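Similarities with probable monooxygenase (Photorhabdus luminescens, PDB 4HB9) binds FAD and is probably a flavin-dependent monooxygenase of the aromatic ring hydroxylase type, possibly concerned with stilbene epoxidation. Local coordinates at residues 19-25 / 342-346; 185-190 / 289-295; 217-221 / 245-251; 336-340 / 365-369. All blocks are in the same frame, centred on the assembly; numbering follows the deposited sequence.

Contact 1 (19-25 / 342-346). With EDO (1,2-ethanediol), chain E.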
loop_
_atom_site.group_PDB
_atom_site.type_symbol
_atom_site.label_atom_id
_atom_site.label_comp_id
_atom_site.label_asym_id
_atom_site.label_seq_id
_atom_site.Cartn_x
_atom_site.Cartn_y
_atom_site.Cartn_z
ATOM N N GLY A 19 -5.673 -3.240 17.382
ATOM C CA GLY A 19 -5.908 -2.082 18.208
ATOM C C GLY A 19 -7.196 -2.184 19.007
ATOM O O GLY A 19 -7.224 -1.871 20.202
ATOM N N LEU A 20 -8.266 -2.608 18.345
ATOM C CA LEU A 20 -9.565 -2.750 19.022
ATOM C C LEU A 20 -9.500 -3.814 20.120
ATOM O O LEU A 20 -10.015 -3.595 21.227
ATOM C CB LEU A 20 -10.671 -3.077 18.016
ATOM C CG LEU A 20 -10.891 -1.990 16.956
ATOM C CD1 LEU A 20 -11.891 -2.455 15.921
ATOM C CD2 LEU A 20 -11.347 -0.682 17.572
ATOM N N ARG A 21 -8.853 -4.941 19.840
ATOM C CA ARG A 21 -8.653 -5.968 20.875
ATOM C C ARG A 21 -7.903 -5.417 22.077
ATOM O O ARG A 21 -8.277 -5.675 23.246
ATOM C CB ARG A 21 -7.952 -7.192 20.300
ATOM C CG ARG A 21 -8.832 -8.001 19.380
ATOM C CD ARG A 21 -8.055 -8.845 18.377
ATOM N NE ARG A 21 -7.048 -9.733 18.981
ATOM C CZ ARG A 21 -7.295 -10.916 19.552
ATOM N NH1 ARG A 21 -8.529 -11.394 19.648
ATOM N NH2 ARG A 21 -6.281 -11.621 20.056
ATOM N N LYS A 22 -6.873 -4.603 21.814
ATOM C CA LYS A 22 -6.133 -3.972 22.905
ATOM C C LYS A 22 -7.029 -3.159 23.826
ATOM O O LYS A 22 -6.789 -3.114 25.044
ATOM C CB LYS A 22 -4.992 -3.100 22.377
ATOM C CG LYS A 22 -4.053 -2.641 23.462
ATOM C CD LYS A 22 -2.934 -1.789 22.897
ATOM C CE LYS A 22 -2.023 -1.335 24.025
ATOM N NZ LYS A 22 -0.812 -0.683 23.478
ATOM N N HIS A 23 -8.070 -2.536 23.258
ATOM C CA HIS A 23 -8.954 -1.681 24.052
ATOM C C HIS A 23 -10.211 -2.418 24.514
ATOM O O HIS A 23 -11.115 -1.805 25.045
ATOM C CB HIS A 23 -9.271 -0.396 23.289
ATOM C CG HIS A 23 -8.074 0.478 23.100
ATOM N ND1 HIS A 23 -7.086 0.191 22.182
ATOM C CD2 HIS A 23 -7.673 1.596 23.747
ATOM C CE1 HIS A 23 -6.143 1.117 22.251
ATOM N NE2 HIS A 23 -6.478 1.979 23.192
ATOM N N GLY A 24 -10.240 -3.730 24.318
ATOM C CA GLY A 24 -11.292 -4.587 24.829
ATOM C C GLY A 24 -12.552 -4.634 23.984
ATOM O O GLY A 24 -13.609 -5.011 24.466
ATOM N N ILE A 25 -12.420 -4.275 22.717
ATOM C CA ILE A 25 -13.565 -4.207 21.800
ATOM C C ILE A 25 -13.678 -5.484 21.007
ATOM O O ILE A 25 -12.679 -6.042 20.559
ATOM C CB ILE A 25 -13.422 -2.962 20.903
ATOM C CG1 ILE A 25 -13.491 -1.715 21.783
ATOM C CG2 ILE A 25 -14.470 -2.937 19.806
ATOM C CD1 ILE A 25 -13.003 -0.444 21.119
ATOM N N THR A 342 -8.959 3.161 15.965
ATOM C CA THR A 342 -8.848 2.484 17.268
ATOM C C THR A 342 -9.091 3.468 18.423
ATOM O O THR A 342 -9.886 3.196 19.330
ATOM C CB THR A 342 -7.451 1.851 17.445
ATOM O OG1 THR A 342 -7.281 0.816 16.481
ATOM C CG2 THR A 342 -7.300 1.271 18.834
ATOM N N GLN A 343 -8.360 4.573 18.398
ATOM C CA GLN A 343 -8.425 5.556 19.456
ATOM C C GLN A 343 -9.832 6.145 19.589
ATOM O O GLN A 343 -10.330 6.322 20.700
ATOM C CB GLN A 343 -7.405 6.669 19.246
ATOM C CG GLN A 343 -5.964 6.228 19.397
ATOM C CD GLN A 343 -4.962 7.237 18.857
ATOM O OE1 GLN A 343 -5.310 8.157 18.124
ATOM N NE2 GLN A 343 -3.706 7.038 19.188
ATOM N N LYS A 344 -10.483 6.426 18.460
ATOM C CA LYS A 344 -11.847 6.991 18.488
ATOM C C LYS A 344 -12.887 5.952 18.940
ATOM O O LYS A 344 -13.717 6.254 19.792
ATOM C CB LYS A 344 -12.203 7.623 17.133
ATOM C CG LYS A 344 -11.260 8.746 16.727
ATOM C CD LYS A 344 -11.013 9.763 17.840
ATOM C CE LYS A 344 -10.089 10.875 17.397
ATOM N NZ LYS A 344 -9.932 11.897 18.468
ATOM N N LEU A 345 -12.821 4.714 18.451
ATOM C CA LEU A 345 -13.742 3.689 18.927
ATOM C C LEU A 345 -13.476 3.364 20.403
ATOM O O LEU A 345 -14.415 3.120 21.162
ATOM C CB LEU A 345 -13.722 2.429 18.046
ATOM C CG LEU A 345 -14.286 2.642 16.632
ATOM C CD1 LEU A 345 -14.043 1.431 15.779
ATOM C CD2 LEU A 345 -15.772 3.018 16.601
ATOM N N ALA A 346 -12.217 3.406 20.831
ATOM C CA ALA A 346 -11.914 3.158 22.252
ATOM C C ALA A 346 -12.593 4.214 23.141
ATOM O O ALA A 346 -13.037 3.897 24.240
ATOM C CB ALA A 346 -10.416 3.155 22.497
HETATM C C1 EDO E . -4.388 -8.318 20.127
HETATM O O1 EDO E . -4.395 -8.792 18.816
HETATM C C2 EDO E . -3.816 -6.923 20.130
HETATM O O2 EDO E . -4.604 -6.136 20.925
#
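The imidazole of His23 lies across two methyl groups of helix 330-349. Its CD2 atom meets CB of Ala346 at 3.4 Å, and its ND1 atom meets CG2 of Thr342 at 3.5 Å. Both methyls approach the ring obliquely. The ring is held by its own helix. His23 ND1 donates to Gly19 O at 2.9 Å, with an N-H...O angle of 170° and the oxygen close to the ring plane. CG of His23 sits beside the backbone N (chi1 -66°), which turns ND1 back toward that carbonyl. The backbone N of His23 also bonds to Gly19 O, from the opposite face of the carbonyl plane. The same oxygen is touched by Thr342 CG2 at 3.4 Å.

Gly19 has no side chain, and this lets the two backbones come close. Its CA is 5.5 Å from CA of Thr342. The hydroxyl of Thr342 points back to its own helix and bonds to Ala338 O. The rest of the contact is apolar. Leu20 CD2 packs on Leu345 CD1 at 3.9 Å, and Ile25 CD1 touches the Leu345 carbonyl and CA of Ala346.

The turn that delivers Ile25 is a Schellman motif. Gly24, with positive phi, is its C-prime residue. Ile25 N bonds to Leu20 O at 2.9 Å, and Gly24 N bonds to Arg21 O. Helix 11-22 thus ends and leads into strand 26-30. This is the far end of a Rossmann-type beta-alpha-beta unit whose glycine-rich start binds FAD.

Contact 2 (185-190 / 289-295)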
loop_
_atom_site.group_PDB
_atom_site.type_symbol
_atom_site.label_atom_id
_atom_site.label_comp_id
_atom_site.label_asym_id
_atom_site.label_seq_id
_atom_site.Cartn_x
_atom_site.Cartn_y
_atom_site.Cartn_z
HETATM N N MSE A 185 3.277 4.044 -15.013
HETATM C CA MSE A 185 4.596 3.601 -14.557
HETATM C C MSE A 185 4.793 2.140 -14.860
HETATM O O MSE A 185 3.824 1.386 -15.058
HETATM C CB MSE A 185 4.786 3.889 -13.066
HETATM C CG MSE A 185 3.872 3.137 -12.128
HETATM SE SE MSE A 185 4.214 3.651 -10.225
HETATM C CE MSE A 185 4.628 5.527 -10.312
ATOM N N ILE A 186 6.058 1.757 -14.926
ATOM C CA ILE A 186 6.471 0.364 -15.083
ATOM C C ILE A 186 7.473 0.117 -13.961
ATOM O O ILE A 186 8.449 0.869 -13.819
ATOM C CB ILE A 186 7.089 0.113 -16.473
ATOM C CG1 ILE A 186 6.092 0.433 -17.582
ATOM C CG2 ILE A 186 7.567 -1.324 -16.614
ATOM C CD1 ILE A 186 6.667 0.334 -18.978
ATOM N N ILE A 187 7.205 -0.904 -13.145
ATOM C CA ILE A 187 7.971 -1.205 -11.937
ATOM C C ILE A 187 8.609 -2.586 -12.100
ATOM O O ILE A 187 7.920 -3.556 -12.437
ATOM C CB ILE A 187 7.059 -1.244 -10.704
ATOM C CG1 ILE A 187 6.261 0.064 -10.570
ATOM C CG2 ILE A 187 7.871 -1.506 -9.426
ATOM C CD1 ILE A 187 5.261 0.088 -9.420
ATOM N N GLY A 188 9.916 -2.672 -11.883
ATOM C CA GLY A 188 10.605 -3.967 -11.881
ATOM C C GLY A 188 11.505 -4.117 -10.672
ATOM O O GLY A 188 11.806 -3.135 -9.984
ATOM N N ARG A 189 11.927 -5.351 -10.409
ATOM C CA ARG A 189 12.854 -5.623 -9.335
ATOM C C ARG A 189 13.973 -6.487 -9.851
ATOM O O ARG A 189 13.773 -7.318 -10.737
ATOM C CB ARG A 189 12.149 -6.328 -8.168
ATOM C CG ARG A 189 11.632 -7.729 -8.495
ATOM C CD ARG A 189 10.921 -8.410 -7.334
ATOM N NE ARG A 189 11.032 -9.877 -7.487
ATOM C CZ ARG A 189 10.896 -10.777 -6.510
ATOM N NH1 ARG A 189 10.549 -10.417 -5.286
ATOM N NH2 ARG A 189 11.104 -12.080 -6.757
ATOM N N ALA A 190 15.142 -6.320 -9.253
ATOM C CA ALA A 190 16.284 -7.159 -9.573
ATOM C C ALA A 190 16.957 -7.622 -8.300
ATOM O O ALA A 190 17.337 -6.802 -7.475
ATOM C CB ALA A 190 17.258 -6.381 -10.429
ATOM N N SER A 289 16.531 -7.642 -14.411
ATOM C CA SER A 289 15.340 -7.721 -13.588
ATOM C C SER A 289 14.608 -9.065 -13.740
ATOM O O SER A 289 14.787 -9.818 -14.693
ATOM C CB SER A 289 14.427 -6.517 -13.854
ATOM O OG SER A 289 15.100 -5.339 -13.424
ATOM N N ASP A 290 13.789 -9.346 -12.743
ATOM C CA ASP A 290 13.037 -10.575 -12.603
ATOM C C ASP A 290 11.854 -10.598 -13.569
ATOM O O ASP A 290 10.921 -9.823 -13.403
ATOM C CB ASP A 290 12.536 -10.601 -11.151
ATOM C CG ASP A 290 11.495 -11.663 -10.882
ATOM O OD1 ASP A 290 11.173 -12.494 -11.770
ATOM O OD2 ASP A 290 11.009 -11.677 -9.734
HETATM N N MSE A 291 11.842 -11.521 -14.524
HETATM C CA MSE A 291 10.769 -11.569 -15.547
HETATM C C MSE A 291 9.404 -11.974 -15.044
HETATM O O MSE A 291 8.409 -11.817 -15.751
HETATM C CB MSE A 291 11.164 -12.500 -16.691
HETATM C CG MSE A 291 12.347 -11.925 -17.477
HETATM SE SE MSE A 291 13.374 -13.336 -18.415
HETATM C CE MSE A 291 14.048 -14.403 -16.894
ATOM N N GLU A 292 9.324 -12.491 -13.824
ATOM C CA GLU A 292 8.027 -12.809 -13.200
ATOM C C GLU A 292 7.377 -11.669 -12.403
ATOM O O GLU A 292 6.223 -11.798 -11.960
ATOM C CB GLU A 292 8.193 -13.987 -12.242
ATOM C CG GLU A 292 7.609 -15.293 -12.724
ATOM C CD GLU A 292 7.282 -16.180 -11.545
ATOM O OE1 GLU A 292 8.196 -16.418 -10.721
ATOM O OE2 GLU A 292 6.107 -16.590 -11.415
ATOM N N ASN A 293 8.107 -10.581 -12.179
ATOM C CA ASN A 293 7.612 -9.489 -11.340
ATOM C C ASN A 293 7.861 -8.117 -11.999
ATOM O O ASN A 293 8.560 -7.288 -11.428
ATOM C CB ASN A 293 8.270 -9.525 -9.940
ATOM C CG ASN A 293 7.773 -10.680 -9.065
ATOM O OD1 ASN A 293 6.835 -10.514 -8.280
ATOM N ND2 ASN A 293 8.401 -11.851 -9.189
ATOM N N ILE A 294 7.321 -7.888 -13.193
ATOM C CA ILE A 294 7.356 -6.535 -13.805
ATOM C C ILE A 294 5.933 -6.057 -13.974
ATOM O O ILE A 294 5.130 -6.738 -14.598
ATOM C CB ILE A 294 8.059 -6.480 -15.166
ATOM C CG1 ILE A 294 9.505 -6.944 -15.020
ATOM C CG2 ILE A 294 8.072 -5.041 -15.723
ATOM C CD1 ILE A 294 10.168 -7.222 -16.343
ATOM N N SER A 295 5.621 -4.886 -13.428
ATOM C CA SER A 295 4.223 -4.452 -13.356
ATOM C C SER A 295 4.015 -3.086 -14.010
ATOM O O SER A 295 4.618 -2.093 -13.587
ATOM C CB SER A 295 3.747 -4.376 -11.916
ATOM O OG SER A 295 4.095 -5.544 -11.208
HETATM O O HOH W 1 10.842 -7.273 -12.239
#
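Arg189 and Asp290 form a side-on salt bridge in which two guanidinium nitrogens meet one carboxylate oxygen. Arg189 NE donates to Asp290 OD2 at 2.9 Å, and OD2 offers its anti lone pair. Arg189 NH2 lies 3.0 Å from the same oxygen. The guanidinium and carboxylate planes are turned 45° apart. A third donor, Asn293 ND2, reaches Asp290 OD2 at 2.7 Å from above the carboxylate plane. Asn293 ND2 also lies over one face of the guanidinium, the amide and guanidinium planes 35° apart. Arg189 leaves the strand with CG between the backbone N and the carbonyl carbon (chi1 66°), then runs extended to NE.

The loop is shaped to place these groups. Asp290 OD1 accepts from Glu292 N at 2.8 Å, an Asx turn, and a type I turn runs from Asp290 to Asn293. Asp290 N donates to Arg189 O at 2.9 Å, nearly straight. Water 1 accepts a hydrogen bond from Arg189 N and lies within bonding distance of Asp290 O. Further along, Ile187 and Ser295 are a hydrogen-bonded antiparallel pair. Ser295 N donates to Ile187 O at 2.8 Å, and Ile187 N returns a bond to Ser295 O. Beside them Ile186 CG2 meets Ile294 CG2 at 3.9 Å.

Further partners hold the arginine: NH1 bonds to Gly42 O and Pro228 O, and Phe243 makes a cation-pi contact. The side chain of Ile187 is about 5 Å from the bound FAD. Strand 179-191 runs between strands 240-251 and 295-301, while Ile186 and Ile294 pack against helix 264-274.

Contact 3 (217-221 / 245-251)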
loop_
_atom_site.group_PDB
_atom_site.type_symbol
_atom_site.label_atom_id
_atom_site.label_comp_id
_atom_site.label_asym_id
_atom_site.label_seq_id
_atom_site.Cartn_x
_atom_site.Cartn_y
_atom_site.Cartn_z
ATOM N N PRO A 217 10.431 13.737 -21.250
ATOM C CA PRO A 217 9.425 13.982 -20.225
ATOM C C PRO A 217 9.072 12.707 -19.440
ATOM O O PRO A 217 7.940 12.242 -19.454
ATOM C CB PRO A 217 8.237 14.480 -21.036
ATOM C CG PRO A 217 8.360 13.783 -22.354
ATOM C CD PRO A 217 9.846 13.728 -22.606
ATOM N N ASP A 218 10.056 12.152 -18.770
ATOM C CA ASP A 218 9.866 10.906 -18.035
ATOM C C ASP A 218 10.907 10.819 -16.950
ATOM O O ASP A 218 11.666 11.775 -16.725
ATOM C CB ASP A 218 9.850 9.699 -19.010
ATOM C CG ASP A 218 11.037 9.674 -19.980
ATOM O OD1 ASP A 218 12.036 10.375 -19.801
ATOM O OD2 ASP A 218 10.946 8.894 -20.943
ATOM N N TRP A 219 10.927 9.718 -16.209
ATOM C CA TRP A 219 11.692 9.686 -14.973
ATOM C C TRP A 219 12.028 8.249 -14.625
ATOM O O TRP A 219 11.245 7.365 -14.941
ATOM C CB TRP A 219 10.807 10.271 -13.874
ATOM C CG TRP A 219 11.457 10.634 -12.593
ATOM C CD1 TRP A 219 11.785 9.802 -11.565
ATOM C CD2 TRP A 219 11.773 11.951 -12.161
ATOM N NE1 TRP A 219 12.324 10.520 -10.529
ATOM C CE2 TRP A 219 12.316 11.849 -10.870
ATOM C CE3 TRP A 219 11.648 13.213 -12.744
ATOM C CZ2 TRP A 219 12.732 12.963 -10.149
ATOM C CZ3 TRP A 219 12.047 14.314 -12.023
ATOM C CH2 TRP A 219 12.582 14.190 -10.749
ATOM N N LEU A 220 13.128 8.032 -13.922
ATOM C CA LEU A 220 13.450 6.687 -13.377
ATOM C C LEU A 220 13.836 6.805 -11.918
ATOM O O LEU A 220 14.780 7.543 -11.550
ATOM C CB LEU A 220 14.552 5.988 -14.148
ATOM C CG LEU A 220 14.790 4.516 -13.777
ATOM C CD1 LEU A 220 13.704 3.591 -14.347
ATOM C CD2 LEU A 220 16.127 4.062 -14.330
ATOM N N PHE A 221 13.062 6.121 -11.076
ATOM C CA PHE A 221 13.273 6.129 -9.640
ATOM C C PHE A 221 13.903 4.784 -9.276
ATOM O O PHE A 221 13.466 3.753 -9.784
ATOM C CB PHE A 221 11.954 6.379 -8.893
ATOM C CG PHE A 221 12.101 6.331 -7.408
ATOM C CD1 PHE A 221 12.840 7.306 -6.745
ATOM C CD2 PHE A 221 11.571 5.283 -6.665
ATOM C CE1 PHE A 221 13.028 7.244 -5.375
ATOM C CE2 PHE A 221 11.747 5.217 -5.288
ATOM C CZ PHE A 221 12.465 6.212 -4.642
ATOM N N VAL A 245 14.731 -1.978 -6.742
ATOM C CA VAL A 245 13.484 -1.723 -7.401
ATOM C C VAL A 245 13.694 -0.521 -8.284
ATOM O O VAL A 245 14.292 0.472 -7.861
ATOM C CB VAL A 245 12.281 -1.549 -6.428
ATOM C CG1 VAL A 245 12.561 -0.612 -5.259
ATOM C CG2 VAL A 245 11.042 -1.076 -7.190
ATOM N N TRP A 246 13.204 -0.610 -9.511
ATOM C CA TRP A 246 13.184 0.559 -10.412
ATOM C C TRP A 246 11.767 0.867 -10.868
ATOM O O TRP A 246 10.919 -0.037 -11.035
ATOM C CB TRP A 246 14.118 0.374 -11.597
ATOM C CG TRP A 246 13.887 -0.852 -12.419
ATOM C CD1 TRP A 246 14.503 -2.059 -12.269
ATOM C CD2 TRP A 246 12.950 -1.016 -13.494
ATOM N NE1 TRP A 246 14.029 -2.954 -13.182
ATOM C CE2 TRP A 246 13.075 -2.351 -13.953
ATOM C CE3 TRP A 246 12.032 -0.175 -14.115
ATOM C CZ2 TRP A 246 12.336 -2.846 -15.004
ATOM C CZ3 TRP A 246 11.274 -0.676 -15.147
ATOM C CH2 TRP A 246 11.424 -2.003 -15.584
ATOM N N VAL A 247 11.506 2.155 -11.064
ATOM C CA VAL A 247 10.181 2.594 -11.490
ATOM C C VAL A 247 10.332 3.575 -12.632
ATOM O O VAL A 247 10.912 4.637 -12.450
ATOM C CB VAL A 247 9.392 3.258 -10.352
ATOM C CG1 VAL A 247 7.989 3.549 -10.824
ATOM C CG2 VAL A 247 9.359 2.366 -9.111
ATOM N N TYR A 248 9.885 3.182 -13.814
ATOM C CA TYR A 248 9.931 4.077 -14.970
ATOM C C TYR A 248 8.605 4.781 -15.022
ATOM O O TYR A 248 7.566 4.125 -14.996
ATOM C CB TYR A 248 10.185 3.328 -16.289
ATOM C CG TYR A 248 10.051 4.211 -17.512
ATOM C CD1 TYR A 248 11.032 5.150 -17.852
ATOM C CD2 TYR A 248 8.933 4.150 -18.288
ATOM C CE1 TYR A 248 10.875 5.984 -18.943
ATOM C CE2 TYR A 248 8.768 4.959 -19.394
ATOM C CZ TYR A 248 9.725 5.877 -19.720
ATOM O OH TYR A 248 9.514 6.673 -20.828
ATOM N N VAL A 249 8.657 6.111 -15.087
ATOM C CA VAL A 249 7.446 6.967 -15.030
ATOM C C VAL A 249 7.377 7.849 -16.269
ATOM O O VAL A 249 8.361 8.476 -16.625
ATOM C CB VAL A 249 7.443 7.834 -13.760
ATOM C CG1 VAL A 249 6.138 8.578 -13.601
ATOM C CG2 VAL A 249 7.689 6.987 -12.534
ATOM N N ALA A 250 6.227 7.854 -16.936
ATOM C CA ALA A 250 6.042 8.629 -18.159
ATOM C C ALA A 250 4.594 8.973 -18.361
ATOM O O ALA A 250 3.747 8.512 -17.632
ATOM C CB ALA A 250 6.533 7.834 -19.367
ATOM N N ALA A 251 4.308 9.775 -19.378
ATOM C CA ALA A 251 2.911 10.117 -19.691
ATOM C C ALA A 251 2.231 8.883 -20.242
ATOM O O ALA A 251 2.833 8.121 -21.024
ATOM C CB ALA A 251 2.849 11.263 -20.695
HETATM O O HOH W 2 6.287 11.066 -21.150
#
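The hydroxyl of Tyr248 donates to Asp218 OD2 at 2.6 Å, the shortest polar bond between segments 217-221 and 245-251, in a beta hairpin. The hairpin joins strands 218-228 and 240-251; segments 218-221 and 245-251 run antiparallel, at 171°. The proton arrives on the anti side of OD2, somewhat out of the carboxylate plane. Carboxylate and ring planes are 68° apart, and OD2 lies at the ring edge. CG of Tyr248 is anti to the backbone N (chi1 172°), which lays the ring along the hairpin toward Asp218. The other carboxylate oxygen, OD1, bonds to Ser216 OG.

Two hydrogen-bonded pairs tie the backbones. In the first, Trp219 N donates to Val249 O and Val249 N to Trp219 O, both at 2.9 Å. In the second, Val247 N donates to Phe221 O at 2.8 Å, and Phe221 N donates to Val247 O. Leu220 and Tyr248 form the non-hydrogen-bonded pair between them.

Side chains alternate between two faces. Leu220 joins Tyr248 and Asp218 on one. Its CD1 methyl touches Tyr248 CB at 4.0 Å and also Trp246 CE3, which it meets obliquely. Trp219, Phe221, Val247 and Val249 share the other face. There Trp219 CB packs on Val249 CB, and CG2 of Val247 lies at the Phe221 ring edge.

Helix 355-386 covers Trp219 and Val249, and helix 264-274 covers Trp246 and Tyr248. At the end of the pairing, water 2 donates to Pro217 O at 2.6 Å and accepts from Ala251 N at 3.0 Å.

Contact 4 (336-340 / 365-369). With EDO (1,2-ethanediol), chain G.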
loop_
_atom_site.group_PDB
_atom_site.type_symbol
_atom_site.label_atom_id
_atom_site.label_comp_id
_atom_site.label_asym_id
_atom_site.label_seq_id
_atom_site.Cartn_x
_atom_site.Cartn_y
_atom_site.Cartn_z
ATOM N N ARG A 336 -1.937 4.443 9.777
ATOM C CA ARG A 336 -2.315 5.674 10.438
ATOM C C ARG A 336 -3.825 5.732 10.728
ATOM O O ARG A 336 -4.224 6.128 11.826
ATOM C CB ARG A 336 -1.927 6.853 9.556
ATOM C CG ARG A 336 -1.989 8.196 10.225
ATOM C CD ARG A 336 -1.418 9.237 9.284
ATOM N NE ARG A 336 -1.492 10.575 9.850
ATOM C CZ ARG A 336 -1.038 11.672 9.239
ATOM N NH1 ARG A 336 -0.471 11.601 8.044
ATOM N NH2 ARG A 336 -1.137 12.840 9.838
ATOM N N ASP A 337 -4.634 5.397 9.724
ATOM C CA ASP A 337 -6.096 5.313 9.881
ATOM C C ASP A 337 -6.479 4.320 10.990
ATOM O O ASP A 337 -7.347 4.599 11.823
ATOM C CB ASP A 337 -6.785 4.816 8.623
ATOM C CG ASP A 337 -6.739 5.795 7.441
ATOM O OD1 ASP A 337 -6.348 6.982 7.564
ATOM O OD2 ASP A 337 -7.092 5.328 6.340
ATOM N N ALA A 338 -5.829 3.165 10.999
ATOM C CA ALA A 338 -6.153 2.093 11.964
ATOM C C ALA A 338 -5.899 2.525 13.403
ATOM O O ALA A 338 -6.725 2.293 14.299
ATOM C CB ALA A 338 -5.389 0.818 11.620
ATOM N N LEU A 339 -4.784 3.206 13.623
ATOM C CA LEU A 339 -4.477 3.740 14.940
ATOM C C LEU A 339 -5.512 4.801 15.340
ATOM O O LEU A 339 -6.035 4.815 16.447
ATOM C CB LEU A 339 -3.082 4.360 14.942
ATOM C CG LEU A 339 -2.695 5.014 16.263
ATOM C CD1 LEU A 339 -2.733 4.024 17.392
ATOM C CD2 LEU A 339 -1.321 5.649 16.187
ATOM N N LEU A 340 -5.787 5.709 14.422
ATOM C CA LEU A 340 -6.768 6.758 14.694
ATOM C C LEU A 340 -8.168 6.215 14.997
ATOM O O LEU A 340 -8.792 6.610 15.987
ATOM C CB LEU A 340 -6.813 7.724 13.523
ATOM C CG LEU A 340 -7.721 8.932 13.756
ATOM C CD1 LEU A 340 -7.277 9.699 15.003
ATOM C CD2 LEU A 340 -7.680 9.770 12.491
ATOM N N GLN A 365 -10.549 14.043 10.742
ATOM C CA GLN A 365 -9.094 14.014 10.821
ATOM C C GLN A 365 -8.502 13.278 9.631
ATOM O O GLN A 365 -7.493 13.710 9.067
ATOM C CB GLN A 365 -8.601 13.360 12.120
ATOM C CG GLN A 365 -8.948 14.160 13.358
ATOM C CD GLN A 365 -8.163 13.731 14.575
ATOM O OE1 GLN A 365 -6.973 13.398 14.488
ATOM N NE2 GLN A 365 -8.816 13.759 15.723
HETATM N N MSE A 366 -9.128 12.175 9.251
HETATM C CA MSE A 366 -8.609 11.336 8.184
HETATM C C MSE A 366 -8.661 12.093 6.880
HETATM O O MSE A 366 -7.693 12.078 6.119
HETATM C CB MSE A 366 -9.393 10.037 8.130
HETATM C CG MSE A 366 -8.924 9.119 7.007
HETATM SE SE MSE A 366 -10.010 9.410 5.388
HETATM C CE MSE A 366 -11.582 8.447 6.071
ATOM N N ARG A 367 -9.780 12.770 6.600
ATOM C CA ARG A 367 -9.875 13.600 5.403
ATOM C C ARG A 367 -8.762 14.638 5.315
ATOM O O ARG A 367 -8.239 14.888 4.217
ATOM C CB ARG A 367 -11.252 14.286 5.292
ATOM C CG ARG A 367 -12.353 13.386 4.754
ATOM C CD ARG A 367 -13.619 14.173 4.401
ATOM N NE ARG A 367 -14.176 14.800 5.595
ATOM C CZ ARG A 367 -15.040 14.231 6.429
ATOM N NH1 ARG A 367 -15.533 13.018 6.211
ATOM N NH2 ARG A 367 -15.446 14.917 7.483
ATOM N N ALA A 368 -8.391 15.244 6.438
ATOM C CA ALA A 368 -7.346 16.280 6.425
ATOM C C ALA A 368 -6.012 15.735 5.932
ATOM O O ALA A 368 -5.406 16.311 5.030
ATOM C CB ALA A 368 -7.156 16.913 7.793
ATOM N N TYR A 369 -5.537 14.629 6.502
ATOM C CA TYR A 369 -4.270 14.095 6.006
ATOM C C TYR A 369 -4.424 13.375 4.679
ATOM O O TYR A 369 -3.492 13.430 3.860
ATOM C CB TYR A 369 -3.479 13.283 7.044
ATOM C CG TYR A 369 -4.144 12.046 7.598
ATOM C CD1 TYR A 369 -4.273 10.881 6.848
ATOM C CD2 TYR A 369 -4.575 12.023 8.920
ATOM C CE1 TYR A 369 -4.856 9.743 7.393
ATOM C CE2 TYR A 369 -5.147 10.903 9.472
ATOM C CZ TYR A 369 -5.282 9.771 8.728
ATOM O OH TYR A 369 -5.857 8.701 9.347
HETATM C C1 EDO G . 2.121 8.643 5.145
HETATM O O1 EDO G . 3.044 9.691 5.437
HETATM C C2 EDO G . 1.295 8.370 6.390
HETATM O O2 EDO G . 0.177 9.238 6.445
#
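Stacking joins Arg336 to Tyr369. The guanidinium lies flat over the ring, with centres 3.9 Å apart and planes at 12°, a cation-pi contact. Arg336 CD also sits over this face as a CH-pi partner, nearly above the ring centre. The arginine chain is extended, with CG anti to the backbone N (chi1 -168°), and slides past the tyrosine in the opposite direction. The other ring face has Met366 O over its rim.

One hydrogen bond crosses between the helices. Tyr369 OH donates to Asp337 OD1 at 2.5 Å, on the anti lone pair of OD1. The carboxylate is nearly coplanar with the ring and lies at its edge. CG of Met366, a selenomethionine, makes a close carbon-oxygen contact with Asp337 OD1 at 3.4 Å.

Apolar packing fills the remainder. Leu340 CD2 meets Gln365 CB at 3.7 Å and Tyr369 CE2 at 4.1 Å.

At the edge of the guanidinium, Arg336 NH1 bonds to an ethanediol, probably from the crystallisation liquor. Phe50 gives the arginine a second cation-pi partner. His321 NE2 also bonds to Asp337 OD1, and Gly317 N bonds to OD2. The buried carboxylate thus has three partners, which probably steady its negative charge close to the FAD site.

The contacts form two groups on the fold. Contacts 1 and 4 share helix 330-349, with centres 15 Å apart, and touch where Lys344 meets Gln365. Contacts 2 and 3 both reach one mixed sheet, where strands 179-191 and 240-251 are neighbours. Their centres are 13 Å apart, and Trp246 NE1 meets Ser289 OG between them. The groups are about 30 to 41 Å apart between centres. Contact 1 links the N-terminal Rossmann-type unit to a late helix, so contacts 2 and 3 fall between its segments in sequence, and contact 3 falls between the segments of contact 2. Contacts 1 and 4 alternate along the chain. Side chains of contacts 2, 3 and 4 come within about 5 to 7 Å of FAD; contact 1 lies farther off, about 13 Å.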